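Local coordinates for protein ATP-dependent DNA helicase RecQ (Porphyromonas gingivalis, PDB 3IUO) that probably couples ATP hydrolysis to the 3'-5' unwinding of duplex DNA, the present chain being the C-terminal piece of this RecQ-family helicase, at residues Glu83-Ser88 with Ile114-Glu119; Leu44-Leu49 with Ser105-Arg110; Ser19-Ser24 with Val40-Asp45. All coordinates share one frame; numbering follows the deposited sequence. Where two conformers were deposited one is given.

Contact 1: Glu83-Ser88 with Ile114-Glu119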
loop_
_atom_site.group_PDB
_atom_site.type_symbol
_atom_site.label_atom_id
_atom_site.label_comp_id
_atom_site.label_asym_id
_atom_site.label_seq_id
_atom_site.Cartn_x
_atom_site.Cartn_y
_atom_site.Cartn_z
ATOM N N GLU B 83 15.629 0.329 1.036
ATOM C CA GLU B 83 15.684 -0.767 1.998
ATOM C C GLU B 83 14.434 -0.852 2.850
ATOM O O GLU B 83 13.911 -1.960 3.099
ATOM C CB GLU B 83 16.905 -0.666 2.902
ATOM C CG GLU B 83 17.263 -2.009 3.467
ATOM C CD GLU B 83 17.915 -2.967 2.427
ATOM O OE1 GLU B 83 18.206 -2.567 1.263
ATOM O OE2 GLU B 83 18.159 -4.139 2.790
ATOM N N TYR B 84 13.925 0.309 3.270
ATOM C CA TYR B 84 12.644 0.340 3.964
ATOM C C TYR B 84 11.553 -0.374 3.146
ATOM O O TYR B 84 10.843 -1.250 3.668
ATOM C CB TYR B 84 12.211 1.782 4.306
ATOM C CG TYR B 84 10.769 1.812 4.696
ATOM C CD1 TYR B 84 10.380 1.517 6.004
ATOM C CD2 TYR B 84 9.777 2.027 3.726
ATOM C CE1 TYR B 84 9.018 1.451 6.356
ATOM C CE2 TYR B 84 8.429 1.966 4.049
ATOM C CZ TYR B 84 8.050 1.697 5.360
ATOM O OH TYR B 84 6.726 1.647 5.688
ATOM N N PHE B 85 11.439 -0.050 1.864
ATOM C CA PHE B 85 10.388 -0.696 1.068
ATOM C C PHE B 85 10.613 -2.197 0.882
ATOM O O PHE B 85 9.670 -3.021 0.948
ATOM C CB PHE B 85 10.167 0.049 -0.262
ATOM C CG PHE B 85 9.369 1.321 -0.088
ATOM C CD1 PHE B 85 8.009 1.244 0.271
ATOM C CD2 PHE B 85 9.978 2.561 -0.227
ATOM C CE1 PHE B 85 7.265 2.422 0.492
ATOM C CE2 PHE B 85 9.243 3.751 -0.034
ATOM C CZ PHE B 85 7.884 3.677 0.315
ATOM N N LYS B 86 11.868 -2.580 0.663
ATOM C CA LYS B 86 12.184 -3.986 0.504
ATOM C C LYS B 86 11.792 -4.813 1.716
ATOM O O LYS B 86 11.399 -5.955 1.563
ATOM C CB LYS B 86 13.678 -4.181 0.225
ATOM C CG LYS B 86 14.040 -3.795 -1.164
ATOM C CD LYS B 86 15.561 -3.826 -1.337
ATOM C CE LYS B 86 15.942 -3.723 -2.789
ATOM N NZ LYS B 86 15.597 -2.370 -3.231
ATOM N N GLU B 87 11.921 -4.218 2.906
ATOM C CA GLU B 87 11.620 -4.896 4.163
ATOM C C GLU B 87 10.186 -4.700 4.658
ATOM O O GLU B 87 9.773 -5.339 5.596
ATOM C CB GLU B 87 12.608 -4.477 5.257
ATOM C CG GLU B 87 14.050 -4.896 4.927
ATOM C CD GLU B 87 14.214 -6.403 4.652
ATOM O OE1 GLU B 87 14.859 -6.761 3.632
ATOM O OE2 GLU B 87 13.714 -7.240 5.443
ATOM N N SER B 88 9.458 -3.798 4.019
ATOM C CA SER B 88 8.099 -3.480 4.474
ATOM C C SER B 88 7.101 -4.583 4.134
ATOM O O SER B 88 7.351 -5.458 3.278
ATOM C CB SER B 88 7.654 -2.159 3.837
ATOM O OG SER B 88 7.429 -2.355 2.446
ATOM N N ILE B 114 7.848 4.975 -6.010
ATOM C CA ILE B 114 7.589 4.758 -7.469
ATOM C C ILE B 114 8.581 3.775 -8.049
ATOM O O ILE B 114 8.201 2.811 -8.730
ATOM C CB ILE B 114 7.587 6.095 -8.246
ATOM C CG1 ILE B 114 6.314 6.885 -7.883
ATOM C CG2 ILE B 114 7.745 5.896 -9.759
ATOM C CD1 ILE B 114 6.468 8.380 -8.112
ATOM N N LYS B 115 9.869 4.005 -7.778
ATOM C CA LYS B 115 10.936 3.133 -8.271
ATOM C C LYS B 115 10.692 1.683 -7.790
ATOM O O LYS B 115 10.735 0.718 -8.571
ATOM C CB LYS B 115 12.262 3.658 -7.739
ATOM C CG LYS B 115 13.432 2.709 -7.991
ATOM C CD LYS B 115 14.691 3.323 -7.441
ATOM C CE LYS B 115 15.802 2.289 -7.274
ATOM N NZ LYS B 115 16.287 1.775 -8.603
ATOM N N PHE B 116 10.439 1.542 -6.505
ATOM C CA PHE B 116 10.262 0.230 -5.931
ATOM C C PHE B 116 9.039 -0.502 -6.494
ATOM O O PHE B 116 9.132 -1.687 -6.849
ATOM C CB PHE B 116 10.143 0.353 -4.402
ATOM C CG PHE B 116 9.826 -0.938 -3.707
ATOM C CD1 PHE B 116 10.823 -1.860 -3.411
ATOM C CD2 PHE B 116 8.524 -1.206 -3.358
ATOM C CE1 PHE B 116 10.524 -3.048 -2.754
ATOM C CE2 PHE B 116 8.206 -2.402 -2.706
ATOM C CZ PHE B 116 9.212 -3.313 -2.419
ATOM N N LEU B 117 7.878 0.171 -6.498
ATOM C CA LEU B 117 6.653 -0.498 -7.010
ATOM C C LEU B 117 6.784 -0.912 -8.453
ATOM O O LEU B 117 6.345 -2.030 -8.827
ATOM C CB LEU B 117 5.438 0.409 -6.861
ATOM C CG LEU B 117 5.018 0.695 -5.424
ATOM C CD1 LEU B 117 3.875 1.712 -5.435
ATOM C CD2 LEU B 117 4.643 -0.578 -4.620
ATOM N N SER B 118 7.364 -0.028 -9.254
ATOM C CA SER B 118 7.558 -0.354 -10.685
ATOM C C SER B 118 8.468 -1.580 -10.832
ATOM O O SER B 118 8.157 -2.543 -11.554
ATOM C CB SER B 118 8.160 0.824 -11.434
ATOM O OG SER B 118 8.319 0.490 -12.790
ATOM N N GLU B 119 9.571 -1.579 -10.116
ATOM C CA GLU B 119 10.514 -2.702 -10.270
ATOM C C GLU B 119 9.925 -4.045 -9.843
ATOM O O GLU B 119 10.105 -5.081 -10.514
ATOM C CB GLU B 119 11.761 -2.416 -9.459
ATOM C CG GLU B 119 12.656 -1.455 -10.172
ATOM C CD GLU B 119 14.012 -1.236 -9.510
ATOM O OE1 GLU B 119 14.449 -2.098 -8.692
ATOM O OE2 GLU B 119 14.653 -0.202 -9.872
#
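Phe-116 lays its ring against the last turn of helix 75-87, a helix-helix contact in this all-helical C-terminal piece, with Phe-85 and Lys-86 on the other side. The tight part is a CH-pi contact. CB of Phe-85 sits over the centre of the Phe-116 ring, 3.6 Å from its centroid and 11° off the normal, and Phe-85 O lies 3.4 Å from Phe-116 CZ. Phe-116 reaches across because its CG lies anti to the backbone N (chi1 175°), which carries the ring away from helix 106-121. The Phe-85 ring, turned toward Ala-96 of helix 93-100, is not stacked on it: the centroids are 5.7 Å apart, and the planes, 27° from parallel, are slid past each other. A flat, apolar phenyl suits this place, since it can lie close to a helix backbone.

The solvent side is looser. CG of exposed Lys-86, whose ammonium makes a cation-pi contact with Phe-82, comes within 3.9 Å of Phe-116 CE1. Lys-115 and Glu-119, one turn apart, form a salt bridge within their own helix, and Lys-115 has a second partner in Asp-66. At the helix end, Ser-88 N and OG both donate to Phe-85 O, OG at 2.8 Å.

Contact 2: Leu44-Leu49 with Ser105-Arg110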
loop_
_atom_site.group_PDB
_atom_site.type_symbol
_atom_site.label_atom_id
_atom_site.label_comp_id
_atom_site.label_asym_id
_atom_site.label_seq_id
_atom_site.Cartn_x
_atom_site.Cartn_y
_atom_site.Cartn_z
ATOM N N LEU B 44 1.974 21.297 -14.363
ATOM C CA LEU B 44 1.770 20.660 -13.067
ATOM C C LEU B 44 2.807 21.147 -12.066
ATOM O O LEU B 44 3.944 21.455 -12.446
ATOM C CB LEU B 44 1.890 19.131 -13.207
ATOM C CG LEU B 44 0.960 18.392 -14.169
ATOM C CD1 LEU B 44 1.407 16.923 -14.288
ATOM C CD2 LEU B 44 -0.499 18.479 -13.748
ATOM N N ASP B 45 2.435 21.224 -10.787
ATOM C CA ASP B 45 3.467 21.373 -9.764
ATOM C C ASP B 45 4.039 19.978 -9.486
ATOM O O ASP B 45 3.489 18.966 -9.963
ATOM C CB ASP B 45 3.004 22.126 -8.501
ATOM C CG ASP B 45 1.953 21.398 -7.708
ATOM O OD1 ASP B 45 1.313 22.047 -6.846
ATOM O OD2 ASP B 45 1.773 20.182 -7.897
ATOM N N PHE B 46 5.155 19.916 -8.766
ATOM C CA PHE B 46 5.854 18.642 -8.614
ATOM C C PHE B 46 4.994 17.547 -7.964
ATOM O O PHE B 46 4.913 16.423 -8.480
ATOM C CB PHE B 46 7.200 18.811 -7.894
ATOM C CG PHE B 46 8.127 17.654 -8.110
ATOM C CD1 PHE B 46 8.746 17.472 -9.335
ATOM C CD2 PHE B 46 8.360 16.735 -7.102
ATOM C CE1 PHE B 46 9.582 16.390 -9.551
ATOM C CE2 PHE B 46 9.188 15.650 -7.307
ATOM C CZ PHE B 46 9.816 15.479 -8.532
ATOM N N PRO B 47 4.321 17.871 -6.846
ATOM C CA PRO B 47 3.497 16.824 -6.238
ATOM C C PRO B 47 2.371 16.318 -7.136
ATOM O O PRO B 47 2.048 15.121 -7.086
ATOM C CB PRO B 47 2.929 17.509 -4.997
ATOM C CG PRO B 47 3.903 18.562 -4.689
ATOM C CD PRO B 47 4.356 19.080 -6.006
ATOM N N GLU B 48 1.798 17.198 -7.954
ATOM C CA GLU B 48 0.795 16.785 -8.929
ATOM C C GLU B 48 1.407 15.843 -9.960
ATOM O O GLU B 48 0.765 14.879 -10.366
ATOM C CB GLU B 48 0.174 17.982 -9.647
ATOM C CG GLU B 48 -0.756 18.847 -8.789
ATOM C CD GLU B 48 -1.121 20.187 -9.442
ATOM O OE1 GLU B 48 -0.375 20.686 -10.316
ATOM O OE2 GLU B 48 -2.155 20.765 -9.057
ATOM N N LEU B 49 2.628 16.127 -10.395
ATOM C CA LEU B 49 3.300 15.191 -11.313
ATOM C C LEU B 49 3.491 13.821 -10.649
ATOM O O LEU B 49 3.212 12.783 -11.256
ATOM C CB LEU B 49 4.627 15.765 -11.822
ATOM C CG LEU B 49 5.369 14.784 -12.739
ATOM C CD1 LEU B 49 4.546 14.382 -13.969
ATOM C CD2 LEU B 49 6.675 15.372 -13.112
ATOM N N SER B 105 11.849 13.511 3.342
ATOM C CA SER B 105 10.675 14.254 2.923
ATOM C C SER B 105 9.657 13.347 2.236
ATOM O O SER B 105 9.986 12.259 1.738
ATOM C CB SER B 105 11.067 15.396 1.985
ATOM O OG SER B 105 11.480 14.910 0.707
ATOM N N GLU B 106 8.423 13.824 2.190
ATOM C CA GLU B 106 7.369 13.124 1.459
ATOM C C GLU B 106 7.766 12.929 -0.009
ATOM O O GLU B 106 7.569 11.845 -0.563
ATOM C CB GLU B 106 6.066 13.901 1.543
ATOM C CG GLU B 106 4.866 13.131 0.975
ATOM C CD GLU B 106 3.540 13.843 1.215
ATOM O OE1 GLU B 106 2.621 13.701 0.379
ATOM O OE2 GLU B 106 3.414 14.543 2.239
ATOM N N GLU B 107 8.332 13.958 -0.634
ATOM C CA GLU B 107 8.770 13.818 -2.027
ATOM C C GLU B 107 9.862 12.771 -2.242
ATOM O O GLU B 107 9.813 12.008 -3.232
ATOM C CB GLU B 107 9.160 15.161 -2.629
ATOM C CG GLU B 107 7.941 16.021 -2.856
ATOM C CD GLU B 107 8.263 17.384 -3.397
ATOM O OE1 GLU B 107 9.409 17.595 -3.843
ATOM O OE2 GLU B 107 7.347 18.239 -3.394
ATOM N N GLU B 108 10.838 12.721 -1.341
ATOM C CA GLU B 108 11.882 11.695 -1.470
ATOM C C GLU B 108 11.280 10.302 -1.381
ATOM O O GLU B 108 11.608 9.430 -2.187
ATOM C CB GLU B 108 12.921 11.846 -0.377
ATOM C CG GLU B 108 13.895 12.963 -0.597
ATOM C CD GLU B 108 14.829 13.112 0.595
ATOM O OE1 GLU B 108 14.344 13.402 1.725
ATOM O OE2 GLU B 108 16.049 12.932 0.407
ATOM N N ILE B 109 10.381 10.126 -0.412
ATOM C CA ILE B 109 9.764 8.839 -0.134
ATOM C C ILE B 109 8.863 8.442 -1.296
ATOM O O ILE B 109 8.911 7.279 -1.736
ATOM C CB ILE B 109 8.983 8.849 1.197
ATOM C CG1 ILE B 109 9.956 8.978 2.374
ATOM C CG2 ILE B 109 8.163 7.563 1.322
ATOM C CD1 ILE B 109 9.266 9.291 3.694
ATOM N N ARG B 110 8.069 9.393 -1.803
ATOM C CA ARG B 110 7.238 9.113 -2.974
ATOM C C ARG B 110 8.046 8.681 -4.206
ATOM O O ARG B 110 7.649 7.743 -4.909
ATOM C CB ARG B 110 6.332 10.292 -3.332
ATOM C CG ARG B 110 5.269 10.493 -2.289
ATOM C CD ARG B 110 4.480 11.756 -2.565
ATOM N NE ARG B 110 3.519 11.563 -3.654
ATOM C CZ ARG B 110 2.763 12.526 -4.161
ATOM N NH1 ARG B 110 2.886 13.779 -3.732
ATOM N NH2 ARG B 110 1.879 12.256 -5.106
#
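Glu-107 and Arg-110, one turn apart on helix 106-121, meet Phe-46 and Pro-47 at the start of helix 46-58, so that the first turns of two helices pack together. The van der Waals part begins with the glutamate. Its extended chain (chi2 178°) carries the carboxylate out to helix 46-58, where its oxygens meet different neighbours: OE1 comes 3.5 Å from CD2 of Phe-46, and OE2 lies 3.7 Å from CG of Pro-47. Ring and carboxylate planes stand 48° apart. Arg-110, its chain bent at chi3 (77°), brings its guanidinium to the same proline, NH1 being 3.9 Å from Pro-47 CB. Proline suits a first helical turn, where its missing N-H costs no helix bond, and its compact ring offers an apolar surface.

The polar part centres on Arg-110, whose charge is matched within helix 46-58: NE forms a salt bridge with Glu-54, and NH2 donates to Ser-51 OG, a hydroxyl also bonded to Pro-47 O. These bonds would limit rotation of the buried group.

Capping bonds order both helix starts. Asp-45 and Glu-48 make a capping box, with Glu-48 N to Asp-45 OD2 at 3.0 Å and Asp-45 N returning to Glu-48 OE1. Ser-105 and Glu-108 repeat it, Glu-108 OE1 receiving Ser-105 N through its anti lone pair.

On the side of helix 35-41, Phe-46 also touches Leu-35, and Leu-49 packs on Leu-35, Ile-38 and Ala-39, while Ile-109 packs on helix 93-100; helices 46-58 and 106-121 thus meet between these two neighbours.

Contact 3: Ser19-Ser24 with Val40-Asp45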
loop_
_atom_site.group_PDB
_atom_site.type_symbol
_atom_site.label_atom_id
_atom_site.label_comp_id
_atom_site.label_asym_id
_atom_site.label_seq_id
_atom_site.Cartn_x
_atom_site.Cartn_y
_atom_site.Cartn_z
ATOM N N SER B 19 -5.763 10.687 -20.229
ATOM C CA SER B 19 -5.092 9.463 -20.707
ATOM C C SER B 19 -3.964 9.840 -21.668
ATOM O O SER B 19 -2.875 9.249 -21.644
ATOM C CB SER B 19 -6.096 8.522 -21.390
ATOM O OG SER B 19 -7.057 8.014 -20.459
ATOM N N LYS B 20 -4.215 10.841 -22.498
ATOM C CA LYS B 20 -3.191 11.340 -23.429
ATOM C C LYS B 20 -1.991 11.938 -22.707
ATOM O O LYS B 20 -0.847 11.762 -23.145
ATOM C CB LYS B 20 -3.763 12.402 -24.367
ATOM C CG LYS B 20 -4.542 11.862 -25.526
ATOM C CD LYS B 20 -4.835 12.942 -26.557
ATOM C CE LYS B 20 -5.978 12.523 -27.460
ATOM N NZ LYS B 20 -6.019 11.035 -27.631
HETATM N N MSE B 21 -2.263 12.650 -21.615
HETATM C CA MSE B 21 -1.218 13.304 -20.842
HETATM C C MSE B 21 -0.330 12.246 -20.224
HETATM O O MSE B 21 0.884 12.402 -20.184
HETATM C CB MSE B 21 -1.801 14.202 -19.749
HETATM C CG MSE B 21 -0.729 14.942 -18.928
HETATM SE SE MSE B 21 -1.454 15.851 -17.347
HETATM C CE MSE B 21 -2.504 14.350 -16.660
ATOM N N LYS B 22 -0.944 11.165 -19.750
ATOM C CA LYS B 22 -0.184 10.081 -19.161
ATOM C C LYS B 22 0.670 9.357 -20.188
ATOM O O LYS B 22 1.803 8.987 -19.905
ATOM C CB LYS B 22 -1.095 9.118 -18.395
ATOM C CG LYS B 22 -1.645 9.706 -17.070
ATOM C CD LYS B 22 -2.577 8.751 -16.313
ATOM C CE LYS B 22 -3.963 8.686 -16.937
ATOM N NZ LYS B 22 -4.816 7.756 -16.151
ATOM N N VAL B 23 0.137 9.207 -21.402
ATOM C CA VAL B 23 0.907 8.587 -22.467
ATOM C C VAL B 23 2.145 9.453 -22.727
ATOM O O VAL B 23 3.250 8.911 -22.890
ATOM C CB VAL B 23 0.062 8.380 -23.742
ATOM C CG1 VAL B 23 0.973 8.111 -24.958
ATOM C CG2 VAL B 23 -0.938 7.232 -23.548
ATOM N N SER B 24 1.948 10.781 -22.769
ATOM C CA SER B 24 3.043 11.732 -22.980
ATOM C C SER B 24 4.081 11.640 -21.870
ATOM O O SER B 24 5.277 11.613 -22.130
ATOM C CB SER B 24 2.510 13.165 -23.070
ATOM O OG SER B 24 1.821 13.377 -24.286
ATOM N N VAL B 40 6.636 20.905 -15.436
ATOM C CA VAL B 40 6.451 22.241 -16.016
ATOM C C VAL B 40 5.817 22.168 -17.404
ATOM O O VAL B 40 4.908 22.944 -17.705
ATOM C CB VAL B 40 7.734 23.137 -15.944
ATOM C CG1 VAL B 40 8.267 23.204 -14.510
ATOM C CG2 VAL B 40 8.833 22.681 -16.919
ATOM N N SER B 41 6.239 21.184 -18.205
ATOM C CA SER B 41 5.692 20.979 -19.559
ATOM C C SER B 41 4.191 20.665 -19.594
ATOM O O SER B 41 3.538 20.883 -20.608
ATOM C CB SER B 41 6.464 19.883 -20.302
ATOM O OG SER B 41 6.053 18.594 -19.895
ATOM N N HIS B 42 3.654 20.140 -18.495
ATOM C CA HIS B 42 2.222 19.832 -18.393
ATOM C C HIS B 42 1.450 20.782 -17.469
ATOM O O HIS B 42 0.289 20.528 -17.128
ATOM C CB HIS B 42 2.031 18.380 -17.959
ATOM C CG HIS B 42 2.469 17.391 -18.990
ATOM N ND1 HIS B 42 1.794 17.219 -20.178
ATOM C CD2 HIS B 42 3.513 16.528 -19.018
ATOM C CE1 HIS B 42 2.404 16.290 -20.894
ATOM N NE2 HIS B 42 3.451 15.862 -20.216
ATOM N N GLY B 43 2.100 21.867 -17.057
ATOM C CA GLY B 43 1.479 22.849 -16.161
ATOM C C GLY B 43 1.154 22.254 -14.801
ATOM O O GLY B 43 0.171 22.637 -14.165
ATOM N N LEU B 44 1.974 21.297 -14.363
ATOM C CA LEU B 44 1.770 20.660 -13.067
ATOM C C LEU B 44 2.807 21.147 -12.066
ATOM O O LEU B 44 3.944 21.455 -12.446
ATOM C CB LEU B 44 1.890 19.131 -13.207
ATOM C CG LEU B 44 0.960 18.392 -14.169
ATOM C CD1 LEU B 44 1.407 16.923 -14.288
ATOM C CD2 LEU B 44 -0.499 18.479 -13.748
ATOM N N ASP B 45 2.435 21.224 -10.787
ATOM C CA ASP B 45 3.467 21.373 -9.764
ATOM C C ASP B 45 4.039 19.978 -9.486
ATOM O O ASP B 45 3.489 18.966 -9.963
ATOM C CB ASP B 45 3.004 22.126 -8.501
ATOM C CG ASP B 45 1.953 21.398 -7.708
ATOM O OD1 ASP B 45 1.313 22.047 -6.846
ATOM O OD2 ASP B 45 1.773 20.182 -7.897
#
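Met-21, here selenomethionine, and His-42 bury most of the surface between helix 15-30 and the end of helix 35-41, with Ser-24 and Leu-44 flanking them. CG of Met-21 stands over one face of the imidazole, offset toward its rim, 3.6 Å from His-42 ND1, in a CH-pi contact 26° off the ring normal. Because CG lies anti to the backbone N (chi1 -179°), the chain leaves helix 15-30 toward the ring. The selenium lies obliquely above the same ring, 4.9 Å from its centroid, and reaches Leu-44 CD1 at 4.3 Å. A long, flexible, apolar chain suits a place where one residue touches both a flat ring and a branched leucine.

His-42 is met differently by Ser-24, one turn along from Met-21: its CB approaches the ring edge, 3.8 Å from His-42 CE1. The small serine lets the imidazole come close to the helix. NE2 is bonded to Gln-28 OE1, a turn farther along helix 15-30, so a polar tether as well as packing holds the ring.

The turn that presents His-42 is a Schellman motif. Gly-43 is its C-prime residue and, lacking a side chain, takes the positive phi (64°) without strain; Gly-43 N bonds to Val-40 O at 3.1 Å, and Leu-44 N to Ala-39 O. This reversal brings Leu-44 back toward Met-21.

The contact lies within the predicted helix-turn-helix region of the RecQ-1-like family. Helix 46-58 follows from the turn, and its Glu-52 meets Met-21, so helices 15-30, 35-41 and 46-58 pack together.

Overall arrangement
From the N terminus, contact 3 closes first, joining helix 15-30 to the turn after helix 35-41 across a short, mostly helical excursion. Contact 2 begins on that turn, sharing Leu-44 and Asp-45 with it, and closes a far longer loop when the chain reaches helix 106-121. Contact 1 opens within that loop, on helix 75-87, and closes farther along helix 106-121, so contacts 1 and 2 cross. These two also touch, Phe-85 CE2 packing 3.9 Å from Ile-109 O. Contacts 1 and 3 lie in series on opposite sides of the chain's centre, their centres about 25 Å apart. Helix 106-121 thus ties the N-terminal helices, through helix 46-58, to helix 75-87.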